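PDB 3BF4: ethyl tert-butyl ether degradation EthD protein from Ralstonia eutropha JMP134, which is of unknown function but has a ferredoxin-like fold of the EthD family and may have oxidoreductase activity. Local coordinates for residues V25-T30 with F76-A81; A33-A38 with A106-I111; P46-R51 with A99-D104. The protein carries 3 engineered substitutions. One frame throughout, in Å; residues are numbered along the deposited sequence. Where two conformers were deposited one is given.

Contact 1 (V25-T30 with F76-A81); sequences VMYPYT and FVAMCA. With EDO (1,2-ethanediol), chain C.
Val25 and Cys80, like Tyr27 and Ala78, form antiparallel hydrogen-bonded pairs in the two central strands of the ferredoxin-like sheet. Val25 and Cys80 exchange backbone bonds both ways, and Tyr27 N gives Ala78 O a nearly straight one (2.9 Å, 168°). A beta bulge between Tyr27 and Pro28 then shifts the register by one. There Val77 N makes just a weak bond to Tyr27 O, and Pro28 can stand opposite Phe76 because a non-hydrogen-bonded pair asks for no N-H toward this strand.

Apolar contacts fill the face carrying Met26 and Met79, both selenomethionines. Met26 CB sits over the Phe76 ring, 3.8 Å from the centroid, as a CH-pi contact, and SE lies farther above the same face (4.8 Å from the centroid), a Met-aromatic contact. Met26 CG presses Met79 CE tightly at 3.5 Å.

On the other face, Cys80 SG (chi1 76°) meets Val25 CB at 3.7 Å. Tyr27 OH hydrogen-bonds O1 of an ethanediol probably from the crystallisation liquor (2.8 Å), and also Tyr108 OH.

The chemistry thus splits the sheet: the soft apolar face packs against Met26 and Phe76 of the second subunit, with Phe76 N also bonded to Gln116 of that subunit, while the face with Tyr27 offers a hydroxyl beside Val25 and Cys80, where a small polar molecule can bind.

Contact 2 (A33-A38 with A106-I111); sequences ARFDHA and ANYTDI
An ST turn at Thr109, in the loop between helix 87-103 and the last strand of the ferredoxin-like fold, meets Arg34 just ahead of helix 37-52. Thr109 OG1 donates to Arg34 O at 2.7 Å, in the carbonyl plane, and accepts from Ile111 N at 3.0 Å; a hydroxyl suits the place because it can do both. Two residues after Arg34, Asp36 N bonds the O of Tyr108, the residue before Thr109, almost straight (2.8 Å, 172°), which ties the loop to the start of the helix. Asp36 is itself the N-cap: its OD1 accepts from Tyr39 N and, weakly, from Ala38 N.

Arg34 has the reach to span the loop. Its chain runs out extended and bends at chi3 (61°), bringing the guanidinium end-on to Ala106 O, with NH2 at 3.1 Å and NH1 at 3.3 Å from that oxygen. Both nitrogens reach it from the same face of the carbonyl, and it lies close to the guanidinium plane, so the carbonyl is shared between two N-H groups. The salt bridge to Asp110 rests on one of two deposited conformers and is less certain.

Deeper in, Phe35 and Tyr108 point the same way and form an offset edge-to-face pair, the edge of Tyr108 toward the face of Phe35, with planes 76° apart. Tyr27 also meets Phe35 edge-to-face. At the closest point of the Phe35-Tyr108 pair, Tyr108 CE1 lies 3.8 Å from Phe35 CE2.

Contact 3 (P46-R51 with A99-D104); sequences PMVKAR and AEILGD
Met47, Val48 and Arg51 face Glu100 and Ile101 from a helical segment that runs almost exactly antiparallel to its partner, the short axes passing 10.5 Å apart at 174°.

At the buried side Val48 and Ile101 cross at about a right angle. Val48 CG2 rests 3.8 Å from Ile101 CG2, and Val48 CG1 lies 4.0 Å from Ile101 CD1, so both branches of the valine are used; beta-branched residues suit the buried seam between two helices. Met47, a selenomethionine, is long and flexible enough to cross the gap. It leaves the helix with CG anti to the backbone N, then bends at both chi2 (-83°) and chi3, which brings SE to 4.1 Å from Ile101 CG1 and CE to 3.6 Å from Asp104 OD2.

Toward solvent, Arg51 grips Glu100 side-on, one nitrogen to each carboxylate oxygen: NE to OE1 at 2.9 Å and NH2 to OE2 at 3.2 Å. OE1 is met from above the carboxylate plane and OE2 on its syn side but tilted out of that plane, with the two flat groups 51° apart. The extended glutamate meets a bent arginine whose guanidinium has Met47 CG over one face.

Helices 37-52 and 87-103 are those laid on one face of the ferredoxin-like sheet. Asp104 also hydrogen-bonds His44 and Tyr39 of helix 37-52, and Asn107, while Pro46 and Lys49 lean on Tyr59 of strand 58-66.

How the contacts relate
From the N terminus, strand 21-28 supplies the first half of contact 1, the loop into helix 37-52 that of contact 2, and the helix itself that of contact 3. The second halves follow in a different order: 76-81 closes contact 1, 99-104 closes contact 3, and 106-111 closes contact 2. Contact 3 is therefore nested inside contact 2, while contact 1 crosses both. Contact 1 joins neighbouring strands in the sheet, contact 3 joins the two helices above it, and contact 2 pins the loops at their ends. Contacts 1 and 2 touch, with Phe35 CZ packed on Ala78 CB; contact 3 lies about 17 Å from contact 1, centre to centre.

Contact 1 (V25-T30 with F76-A81)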
loop_
_atom_site.group_PDB
_atom_site.type_symbol
_atom_site.label_atom_id
_atom_site.label_comp_id
_atom_site.label_asym_id
_atom_site.label_seq_id
_atom_site.Cartn_x
_atom_site.Cartn_y
_atom_site.Cartn_z
ATOM N N VAL A 25 1.293 5.827 4.285
ATOM C CA VAL A 25 2.491 6.411 4.914
ATOM C C VAL A 25 3.524 5.292 4.793
ATOM O O VAL A 25 3.283 4.172 5.253
ATOM C CB VAL A 25 2.276 6.832 6.355
ATOM C CG1 VAL A 25 3.534 7.543 6.886
ATOM C CG2 VAL A 25 1.053 7.736 6.467
HETATM N N MSE A 26 4.643 5.592 4.140
HETATM C CA MSE A 26 5.650 4.598 3.778
HETATM C C MSE A 26 7.039 5.076 4.180
HETATM O O MSE A 26 7.520 6.078 3.655
HETATM C CB MSE A 26 5.542 4.360 2.275
HETATM C CG MSE A 26 4.121 3.992 1.850
HETATM SE SE MSE A 26 3.814 3.938 -0.044
HETATM C CE MSE A 26 4.207 5.797 -0.498
ATOM N N TYR A 27 7.665 4.359 5.118
ATOM C CA TYR A 27 8.967 4.733 5.681
ATOM C C TYR A 27 10.055 3.978 4.945
ATOM O O TYR A 27 10.140 2.767 5.126
ATOM C CB TYR A 27 9.014 4.406 7.179
ATOM C CG TYR A 27 8.039 5.210 7.998
ATOM C CD1 TYR A 27 8.444 6.381 8.654
ATOM C CD2 TYR A 27 6.697 4.817 8.113
ATOM C CE1 TYR A 27 7.539 7.137 9.420
ATOM C CE2 TYR A 27 5.789 5.559 8.864
ATOM C CZ TYR A 27 6.211 6.722 9.513
ATOM O OH TYR A 27 5.317 7.453 10.258
ATOM N N PRO A 28 10.874 4.674 4.112
ATOM C CA PRO A 28 11.936 3.997 3.374
ATOM C C PRO A 28 12.946 3.293 4.288
ATOM O O PRO A 28 13.300 3.835 5.350
ATOM C CB PRO A 28 12.640 5.139 2.627
ATOM C CG PRO A 28 11.685 6.224 2.583
ATOM C CD PRO A 28 10.890 6.126 3.822
ATOM N N TYR A 29 13.354 2.091 3.881
ATOM C CA TYR A 29 14.347 1.308 4.611
ATOM C C TYR A 29 15.694 1.994 4.425
ATOM O O TYR A 29 16.087 2.270 3.293
ATOM C CB TYR A 29 14.422 -0.134 4.078
ATOM C CG TYR A 29 15.460 -1.034 4.749
ATOM C CD1 TYR A 29 15.121 -1.853 5.839
ATOM C CD2 TYR A 29 16.780 -1.080 4.284
ATOM C CE1 TYR A 29 16.084 -2.690 6.461
ATOM C CE2 TYR A 29 17.748 -1.909 4.893
ATOM C CZ TYR A 29 17.394 -2.708 5.980
ATOM O OH TYR A 29 18.351 -3.520 6.569
ATOM N N THR A 30 16.366 2.275 5.535
ATOM C CA THR A 30 17.699 2.889 5.542
ATOM C C THR A 30 18.561 2.026 6.484
ATOM O O THR A 30 18.247 1.922 7.680
ATOM C CB THR A 30 17.642 4.366 6.019
ATOM O OG1 THR A 30 16.503 5.036 5.438
ATOM C CG2 THR A 30 18.930 5.090 5.654
ATOM N N PHE A 76 10.549 -0.288 1.892
ATOM C CA PHE A 76 10.010 0.382 3.069
ATOM C C PHE A 76 10.078 -0.527 4.288
ATOM O O PHE A 76 9.590 -1.658 4.240
ATOM C CB PHE A 76 8.556 0.793 2.807
ATOM C CG PHE A 76 8.406 1.663 1.595
ATOM C CD1 PHE A 76 8.794 3.002 1.637
ATOM C CD2 PHE A 76 7.942 1.136 0.389
ATOM C CE1 PHE A 76 8.699 3.834 0.494
ATOM C CE2 PHE A 76 7.837 1.942 -0.757
ATOM C CZ PHE A 76 8.218 3.304 -0.704
ATOM N N VAL A 77 10.708 -0.034 5.355
ATOM C CA VAL A 77 10.819 -0.764 6.631
ATOM C C VAL A 77 9.433 -0.972 7.268
ATOM O O VAL A 77 9.140 -2.042 7.825
ATOM C CB VAL A 77 11.785 -0.054 7.645
ATOM C CG1 VAL A 77 11.274 1.317 8.088
ATOM C CG2 VAL A 77 12.034 -0.943 8.853
ATOM N N ALA A 78 8.590 0.050 7.161
ATOM C CA ALA A 78 7.230 0.004 7.677
ATOM C C ALA A 78 6.312 0.820 6.764
ATOM O O ALA A 78 6.759 1.761 6.093
ATOM C CB ALA A 78 7.193 0.508 9.090
HETATM N N MSE A 79 5.050 0.400 6.696
HETATM C CA MSE A 79 4.021 1.088 5.932
HETATM C C MSE A 79 2.708 0.963 6.672
HETATM O O MSE A 79 2.513 0.016 7.416
HETATM C CB MSE A 79 3.831 0.474 4.538
HETATM C CG MSE A 79 5.062 0.413 3.679
HETATM SE SE MSE A 79 4.706 -0.519 2.000
HETATM C CE MSE A 79 3.381 0.650 1.206
ATOM N N CYS A 80 1.845 1.958 6.516
ATOM C CA CYS A 80 0.467 1.889 7.019
ATOM C C CYS A 80 -0.445 2.473 5.965
ATOM O O CYS A 80 0.017 3.106 5.011
ATOM C CB CYS A 80 0.258 2.647 8.332
ATOM S SG CYS A 80 0.168 4.439 8.171
ATOM N N ALA A 81 -1.738 2.253 6.159
ATOM C CA ALA A 81 -2.748 2.847 5.306
ATOM C C ALA A 81 -3.987 3.200 6.105
ATOM O O ALA A 81 -4.394 2.429 6.949
ATOM C CB ALA A 81 -3.096 1.935 4.141
HETATM C C1 EDO C . 1.460 7.015 10.499
HETATM O O1 EDO C . 2.659 6.555 9.844
HETATM C C2 EDO C . 1.383 8.542 10.604
HETATM O O2 EDO C . 2.688 9.131 10.627
#

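Contact 2 (A33-A38 with A106-I111)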
loop_
_atom_site.group_PDB
_atom_site.type_symbol
_atom_site.label_atom_id
_atom_site.label_comp_id
_atom_site.label_asym_id
_atom_site.label_seq_id
_atom_site.Cartn_x
_atom_site.Cartn_y
_atom_site.Cartn_z
ATOM N N ALA A 33 19.248 2.575 10.387
ATOM C CA ALA A 33 18.365 3.624 10.936
ATOM C C ALA A 33 17.340 3.057 11.911
ATOM O O ALA A 33 16.923 1.909 11.787
ATOM C CB ALA A 33 17.652 4.386 9.819
ATOM N N ARG A 34 16.929 3.890 12.858
ATOM C CA ARG A 34 15.990 3.500 13.908
ATOM C C ARG A 34 14.519 3.454 13.455
ATOM O O ARG A 34 14.036 4.385 12.811
ATOM C CB ARG A 34 16.120 4.489 15.084
ATOM C CG ARG A 34 15.213 4.226 16.298
ATOM C CD ARG A 34 15.549 5.162 17.424
ATOM N NE ARG A 34 15.355 6.566 17.041
ATOM C CZ ARG A 34 14.262 7.316 17.256
ATOM N NH1 ARG A 34 13.177 6.851 17.889
ATOM N NH2 ARG A 34 14.269 8.578 16.831
ATOM N N PHE A 35 13.836 2.357 13.794
ATOM C CA PHE A 35 12.385 2.240 13.635
ATOM C C PHE A 35 11.806 1.278 14.681
ATOM O O PHE A 35 11.908 0.052 14.531
ATOM C CB PHE A 35 11.934 1.816 12.243
ATOM C CG PHE A 35 10.460 2.077 12.006
ATOM C CD1 PHE A 35 9.479 1.157 12.423
ATOM C CD2 PHE A 35 10.051 3.266 11.407
ATOM C CE1 PHE A 35 8.114 1.422 12.231
ATOM C CE2 PHE A 35 8.692 3.536 11.196
ATOM C CZ PHE A 35 7.723 2.618 11.607
ATOM N N ASP A 36 11.188 1.846 15.719
ATOM C CA ASP A 36 10.567 1.084 16.804
ATOM C C ASP A 36 9.188 0.629 16.316
ATOM O O ASP A 36 8.222 1.377 16.402
ATOM C CB ASP A 36 10.484 1.951 18.075
ATOM C CG ASP A 36 9.951 1.198 19.302
ATOM O OD1 ASP A 36 9.418 0.074 19.187
ATOM O OD2 ASP A 36 10.051 1.763 20.406
ATOM N N HIS A 37 9.118 -0.601 15.810
ATOM C CA HIS A 37 7.858 -1.163 15.290
ATOM C C HIS A 37 6.781 -1.352 16.363
ATOM O O HIS A 37 5.595 -1.264 16.037
ATOM C CB HIS A 37 8.083 -2.501 14.571
ATOM C CG HIS A 37 8.940 -2.400 13.353
ATOM N ND1 HIS A 37 8.418 -2.202 12.091
ATOM C CD2 HIS A 37 10.283 -2.478 13.199
ATOM C CE1 HIS A 37 9.404 -2.159 11.214
ATOM N NE2 HIS A 37 10.546 -2.324 11.858
ATOM N N ALA A 38 7.188 -1.611 17.614
ATOM C CA ALA A 38 6.254 -1.793 18.745
ATOM C C ALA A 38 5.538 -0.488 19.090
ATOM O O ALA A 38 4.317 -0.468 19.200
ATOM C CB ALA A 38 6.981 -2.350 19.997
ATOM N N ALA A 106 9.223 11.345 15.931
ATOM C CA ALA A 106 10.542 11.245 16.608
ATOM C C ALA A 106 10.608 10.210 17.752
ATOM O O ALA A 106 11.692 9.779 18.114
ATOM C CB ALA A 106 10.986 12.621 17.134
ATOM N N ASN A 107 9.462 9.845 18.330
ATOM C CA ASN A 107 9.403 8.848 19.400
ATOM C C ASN A 107 9.642 7.401 18.952
ATOM O O ASN A 107 9.892 6.540 19.798
ATOM C CB ASN A 107 8.071 8.961 20.155
ATOM C CG ASN A 107 7.912 10.304 20.859
ATOM O OD1 ASN A 107 8.866 10.840 21.416
ATOM N ND2 ASN A 107 6.706 10.847 20.836
ATOM N N TYR A 108 9.520 7.121 17.653
ATOM C CA TYR A 108 9.785 5.782 17.110
ATOM C C TYR A 108 10.744 5.725 15.920
ATOM O O TYR A 108 11.212 4.635 15.606
ATOM C CB TYR A 108 8.473 5.056 16.763
ATOM C CG TYR A 108 7.607 5.731 15.720
ATOM C CD1 TYR A 108 7.749 5.440 14.362
ATOM C CD2 TYR A 108 6.607 6.625 16.098
ATOM C CE1 TYR A 108 6.924 6.066 13.389
ATOM C CE2 TYR A 108 5.777 7.237 15.155
ATOM C CZ TYR A 108 5.949 6.971 13.803
ATOM O OH TYR A 108 5.154 7.579 12.879
ATOM N N THR A 109 11.041 6.851 15.265
ATOM C CA THR A 109 11.934 6.850 14.110
ATOM C C THR A 109 12.457 8.231 13.700
ATOM O O THR A 109 11.830 9.260 13.996
ATOM C CB THR A 109 11.212 6.256 12.845
ATOM O OG1 THR A 109 12.156 6.035 11.786
ATOM C CG2 THR A 109 10.070 7.188 12.322
ATOM N N ASP A 110 13.614 8.256 13.033
ATOM C CA ASP A 110 14.170 9.478 12.412
ATOM C C ASP A 110 14.002 9.435 10.877
ATOM O O ASP A 110 14.503 10.320 10.176
ATOM C CB ASP A 110 15.648 9.691 12.799
ATOM C CG ASP A 110 15.832 10.213 14.224
ATOM O OD1 ASP A 110 15.007 11.024 14.712
ATOM O OD2 ASP A 110 16.837 9.828 14.856
ATOM N N ILE A 111 13.256 8.452 10.365
ATOM C CA ILE A 111 13.004 8.306 8.926
ATOM C C ILE A 111 11.816 9.199 8.530
ATOM O O ILE A 111 10.751 9.108 9.140
ATOM C CB ILE A 111 12.705 6.818 8.543
ATOM C CG1 ILE A 111 13.896 5.912 8.932
ATOM C CG2 ILE A 111 12.385 6.703 7.046
ATOM C CD1 ILE A 111 13.727 4.430 8.596
#

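Contact 3 (P46-R51 with A99-D104)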
loop_
_atom_site.group_PDB
_atom_site.type_symbol
_atom_site.label_atom_id
_atom_site.label_comp_id
_atom_site.label_asym_id
_atom_site.label_seq_id
_atom_site.Cartn_x
_atom_site.Cartn_y
_atom_site.Cartn_z
ATOM N N PRO A 46 -2.811 3.831 17.010
ATOM C CA PRO A 46 -4.058 4.052 17.736
ATOM C C PRO A 46 -4.312 5.541 18.054
ATOM O O PRO A 46 -5.475 5.977 18.040
ATOM C CB PRO A 46 -3.859 3.219 19.014
ATOM C CG PRO A 46 -2.900 2.163 18.580
ATOM C CD PRO A 46 -1.936 2.930 17.776
HETATM N N MSE A 47 -3.244 6.299 18.337
HETATM C CA MSE A 47 -3.359 7.748 18.534
HETATM C C MSE A 47 -3.787 8.444 17.232
HETATM O O MSE A 47 -4.682 9.278 17.265
HETATM C CB MSE A 47 -2.069 8.357 19.106
HETATM C CG MSE A 47 -2.114 9.874 19.347
HETATM SE SE MSE A 47 -1.744 10.971 17.741
HETATM C CE MSE A 47 0.049 10.294 17.334
ATOM N N VAL A 48 -3.160 8.107 16.103
ATOM C CA VAL A 48 -3.522 8.732 14.814
ATOM C C VAL A 48 -4.985 8.419 14.442
ATOM O O VAL A 48 -5.712 9.310 13.976
ATOM C CB VAL A 48 -2.577 8.330 13.642
ATOM C CG1 VAL A 48 -3.044 8.965 12.325
ATOM C CG2 VAL A 48 -1.124 8.737 13.948
ATOM N N LYS A 49 -5.404 7.167 14.662
ATOM C CA LYS A 49 -6.787 6.756 14.390
ATOM C C LYS A 49 -7.769 7.504 15.289
ATOM O O LYS A 49 -8.817 7.921 14.808
ATOM C CB LYS A 49 -6.967 5.236 14.534
ATOM C CG LYS A 49 -8.389 4.695 14.232
ATOM C CD LYS A 49 -8.823 4.987 12.798
ATOM C CE LYS A 49 -10.081 4.216 12.455
ATOM N NZ LYS A 49 -11.247 4.672 13.260
ATOM N N ALA A 50 -7.432 7.663 16.575
ATOM C CA ALA A 50 -8.262 8.440 17.522
ATOM C C ALA A 50 -8.499 9.866 17.011
ATOM O O ALA A 50 -9.628 10.369 17.064
ATOM C CB ALA A 50 -7.621 8.487 18.916
ATOM N N ARG A 51 -7.442 10.489 16.484
ATOM C CA ARG A 51 -7.513 11.861 15.948
ATOM C C ARG A 51 -8.260 11.947 14.625
ATOM O O ARG A 51 -8.855 12.978 14.342
ATOM C CB ARG A 51 -6.117 12.483 15.791
ATOM C CG ARG A 51 -5.292 12.583 17.064
ATOM C CD ARG A 51 -5.902 13.461 18.142
ATOM N NE ARG A 51 -5.096 13.399 19.353
ATOM C CZ ARG A 51 -5.125 12.418 20.258
ATOM N NH1 ARG A 51 -5.975 11.388 20.183
ATOM N NH2 ARG A 51 -4.297 12.492 21.294
ATOM N N ALA A 99 -0.116 18.545 13.520
ATOM C CA ALA A 99 1.032 19.028 14.305
ATOM C C ALA A 99 1.396 17.986 15.369
ATOM O O ALA A 99 2.547 17.542 15.435
ATOM C CB ALA A 99 0.755 20.375 14.925
ATOM N N GLU A 100 0.395 17.551 16.132
ATOM C CA GLU A 100 0.575 16.501 17.126
ATOM C C GLU A 100 1.051 15.187 16.486
ATOM O O GLU A 100 1.985 14.571 16.986
ATOM C CB GLU A 100 -0.715 16.230 17.880
ATOM C CG GLU A 100 -0.539 15.171 18.967
ATOM C CD GLU A 100 -1.792 14.842 19.711
ATOM O OE1 GLU A 100 -2.883 15.295 19.299
ATOM O OE2 GLU A 100 -1.656 14.113 20.718
ATOM N N ILE A 101 0.396 14.766 15.408
ATOM C CA ILE A 101 0.746 13.514 14.722
ATOM C C ILE A 101 2.221 13.526 14.292
ATOM O O ILE A 101 2.963 12.623 14.657
ATOM C CB ILE A 101 -0.200 13.219 13.535
ATOM C CG1 ILE A 101 -1.599 12.852 14.062
ATOM C CG2 ILE A 101 0.331 12.066 12.677
ATOM C CD1 ILE A 101 -2.694 12.934 13.022
ATOM N N LEU A 102 2.627 14.581 13.589
ATOM C CA LEU A 102 4.017 14.757 13.139
ATOM C C LEU A 102 5.016 14.852 14.293
ATOM O O LEU A 102 6.115 14.315 14.195
ATOM C CB LEU A 102 4.163 15.981 12.230
ATOM C CG LEU A 102 3.460 15.904 10.879
ATOM C CD1 LEU A 102 3.494 17.292 10.219
ATOM C CD2 LEU A 102 4.068 14.824 9.958
ATOM N N GLY A 103 4.615 15.502 15.386
ATOM C CA GLY A 103 5.457 15.637 16.573
ATOM C C GLY A 103 5.793 14.329 17.277
ATOM O O GLY A 103 6.783 14.272 17.992
ATOM N N ASP A 104 4.968 13.296 17.074
ATOM C CA ASP A 104 5.162 11.964 17.663
ATOM C C ASP A 104 6.099 11.043 16.849
ATOM O O ASP A 104 6.565 10.035 17.393
ATOM C CB ASP A 104 3.787 11.272 17.826
ATOM C CG ASP A 104 3.845 9.998 18.676
ATOM O OD1 ASP A 104 4.432 10.028 19.765
ATOM O OD2 ASP A 104 3.303 8.963 18.249
#